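Local structure of adapter protein MecA 1 (Bacillus subtilis, 3JTP) at residues L89-I92 with K93-A97. The protein acts as an adaptor that delivers unfolded or aggregated proteins and the competence factor ComK to the ClpC protease, which its C-terminal domain, described here, contacts. The protein carries 3 engineered substitutions. Numbering follows the deposited sequence.
Sequences LETI and KKHFA
The carbonyl oxygen of Thr91 is gripped twice by His95, through the backbone N at 3.2 Å from Thr91 O and through the ring atom ND1 at 3.1 Å from the same oxygen. These are i to i+4 contacts along the short C-terminal helix 88-96, and the two donors arrive from opposite faces of the carbonyl plane. His95 CG lies anti to the carbonyl carbon and beside the backbone N (chi1 -60°), which brings ND1 back to the oxygen. Thr91 O lies near the plane of the imidazole, where an N-H on ND1 can point at it, and the bond, 158° at the hydrogen, would restrain the rotation of the ring. Histidine suits the place because ND1 sits close enough to its own backbone to turn back on the preceding turn. Thr91 CG2, anti to the backbone N, runs alongside the ring, 3.8 Å from His95 ND1, while Thr91 OG1 turns back to the carbonyl of His87.

One residue on, Phe96 N makes a short bond of 2.7 Å to Ile92 O, approaching nearly along the C=O axis. On the side turned to helix 16-24, Ile92 CD1 comes obliquely against the CD2-CE2 side of the Phe96 ring, 3.9 Å from Phe96 CD2, and CG2 lies 4.0 Å from Phe96 CB. Branched and apolar, isoleucine can touch Phe96 with CD1 and CG2 and still pack on Phe16 and Ser23 of helix 16-24, while Phe96 meets the Phe16 ring edge-to-face. An alanine here would probably open a gap beside Phe16 and leave the Phe96 ring freer to turn.

Lys93 N bonds Leu89 O at 2.8 Å, while its long extended chain carries NZ out to a hydrogen bond with Asn26 OD1. Ala97 leaves helical geometry, and its N, bonded to Lys93 O at 2.9 Å, makes only a weak bond to Ile92 O, bent to 128° at the hydrogen.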
ATOM      1  N   LEU A  89       5.293   3.961  -0.017  1.00 41.85           N
ATOM      2  CA  LEU A  89       4.855   4.636  -1.243  1.00 42.94           C
ATOM      3  C   LEU A  89       5.778   5.795  -1.617  1.00 43.16           C
ATOM      4  O   LEU A  89       6.132   5.949  -2.791  1.00 39.18           O
ATOM      5  CB  LEU A  89       3.394   5.090  -1.161  1.00 43.78           C
ATOM      6  CG  LEU A  89       2.317   4.010  -1.297  1.00 46.11           C
ATOM      7  CD1 LEU A  89       0.956   4.667  -1.376  1.00 51.51           C
ATOM      8  CD2 LEU A  89       2.533   3.088  -2.502  1.00 38.33           C
ATOM      9  N   GLU A  90       6.174   6.588  -0.620  1.00 43.91           N
ATOM     10  CA  GLU A  90       7.164   7.654  -0.818  1.00 43.73           C
ATOM     11  C   GLU A  90       8.480   7.090  -1.367  1.00 40.44           C
ATOM     12  O   GLU A  90       9.106   7.675  -2.238  1.00 39.14           O
ATOM     13  CB  GLU A  90       7.463   8.390   0.507  1.00 52.35           C
ATOM     14  CG  GLU A  90       6.299   9.162   1.142  1.00 53.13           C
ATOM     15  CD  GLU A  90       5.455   8.306   2.074  1.00 55.20           C
ATOM     16  OE1 GLU A  90       5.707   7.084   2.143  1.00 51.36           O
ATOM     17  OE2 GLU A  90       4.537   8.853   2.734  1.00 60.07           O
ATOM     18  N   THR A  91       8.919   5.950  -0.840  1.00 39.76           N
ATOM     19  CA  THR A  91      10.179   5.394  -1.308  1.00 41.39           C
ATOM     20  C   THR A  91      10.041   4.890  -2.739  1.00 39.84           C
ATOM     21  O   THR A  91      10.917   5.118  -3.568  1.00 41.36           O
ATOM     22  CB  THR A  91      10.700   4.280  -0.372  1.00 46.70           C
ATOM     23  OG1 THR A  91      10.932   4.836   0.929  1.00 46.35           O
ATOM     24  CG2 THR A  91      12.006   3.691  -0.903  1.00 45.17           C
ATOM     25  N   ILE A  92       8.934   4.209  -3.029  1.00 38.98           N
ATOM     26  CA  ILE A  92       8.679   3.754  -4.390  1.00 40.56           C
ATOM     27  C   ILE A  92       8.587   4.957  -5.376  1.00 38.15           C
ATOM     28  O   ILE A  92       9.186   4.948  -6.454  1.00 36.10           O
ATOM     29  CB  ILE A  92       7.391   2.900  -4.470  1.00 36.29           C
ATOM     30  CG1 ILE A  92       7.539   1.600  -3.652  1.00 38.27           C
ATOM     31  CG2 ILE A  92       7.074   2.586  -5.908  1.00 39.94           C
ATOM     32  CD1 ILE A  92       8.617   0.691  -4.152  1.00 33.99           C
ATOM     33  N   LYS A  93       7.839   5.989  -5.008  1.00 38.55           N
ATOM     34  CA  LYS A  93       7.726   7.147  -5.890  1.00 40.31           C
ATOM     35  C   LYS A  93       9.119   7.681  -6.238  1.00 39.49           C
ATOM     36  O   LYS A  93       9.435   7.892  -7.404  1.00 39.74           O
ATOM     37  CB  LYS A  93       6.869   8.238  -5.254  1.00 44.40           C
ATOM     38  CG  LYS A  93       6.784   9.531  -6.070  1.00 40.57           C
ATOM     39  CD  LYS A  93       6.078  10.606  -5.252  1.00 47.78           C
ATOM     40  CE  LYS A  93       6.347  11.997  -5.787  1.00 52.36           C
ATOM     41  NZ  LYS A  93       5.796  12.998  -4.846  1.00 51.34           N
ATOM     42  N   LYS A  94       9.963   7.850  -5.223  1.00 38.71           N
ATOM     43  CA  LYS A  94      11.298   8.406  -5.410  1.00 41.55           C
ATOM     44  C   LYS A  94      12.194   7.634  -6.386  1.00 40.18           C
ATOM     45  O   LYS A  94      12.827   8.226  -7.243  1.00 39.45           O
ATOM     46  CB  LYS A  94      12.005   8.552  -4.051  1.00 45.66           C
ATOM     47  CG  LYS A  94      13.294   9.365  -4.115  1.00 47.43           C
ATOM     48  CD  LYS A  94      13.945   9.461  -2.744  1.00 52.56           C
ATOM     49  CE  LYS A  94      14.963  10.590  -2.701  1.00 54.97           C
ATOM     50  NZ  LYS A  94      14.321  11.844  -2.225  1.00 64.63           N
ATOM     51  N   HIS A  95      12.267   6.315  -6.249  1.00 43.24           N
ATOM     52  CA  HIS A  95      13.155   5.525  -7.101  1.00 42.19           C
ATOM     53  C   HIS A  95      12.489   4.979  -8.356  1.00 43.28           C
ATOM     54  O   HIS A  95      13.169   4.706  -9.343  1.00 42.32           O
ATOM     55  CB  HIS A  95      13.748   4.345  -6.328  1.00 46.26           C
ATOM     56  CG  HIS A  95      14.555   4.750  -5.144  1.00 46.36           C
ATOM     57  ND1 HIS A  95      14.007   4.898  -3.889  1.00 47.30           N
ATOM     58  CD2 HIS A  95      15.869   5.058  -5.018  1.00 49.97           C
ATOM     59  CE1 HIS A  95      14.949   5.273  -3.042  1.00 50.07           C
ATOM     60  NE2 HIS A  95      16.087   5.383  -3.704  1.00 50.85           N
ATOM     61  N   PHE A  96      11.174   4.794  -8.320  1.00 41.78           N
ATOM     62  CA  PHE A  96      10.501   4.144  -9.449  1.00 44.72           C
ATOM     63  C   PHE A  96       9.625   5.060 -10.306  1.00 44.64           C
ATOM     64  O   PHE A  96       9.413   4.777 -11.480  1.00 45.91           O
ATOM     65  CB  PHE A  96       9.679   2.939  -8.980  1.00 41.76           C
ATOM     66  CG  PHE A  96      10.513   1.754  -8.579  1.00 40.95           C
ATOM     67  CD1 PHE A  96      10.902   0.809  -9.523  1.00 39.94           C
ATOM     68  CD2 PHE A  96      10.897   1.575  -7.254  1.00 36.54           C
ATOM     69  CE1 PHE A  96      11.674  -0.299  -9.150  1.00 40.23           C
ATOM     70  CE2 PHE A  96      11.676   0.486  -6.882  1.00 38.06           C
ATOM     71  CZ  PHE A  96      12.062  -0.453  -7.827  1.00 38.02           C
ATOM     72  N   ALA A  97       9.107   6.142  -9.730  1.00 45.08           N
ATOM     73  CA  ALA A  97       8.102   6.956 -10.437  1.00 47.50           C
ATOM     74  C   ALA A  97       8.661   7.875 -11.535  1.00 48.94           C
ATOM     75  O   ALA A  97       9.565   8.670 -11.289  1.00 48.40           O
ATOM     76  CB  ALA A  97       7.251   7.749  -9.444  1.00 47.38           C
TER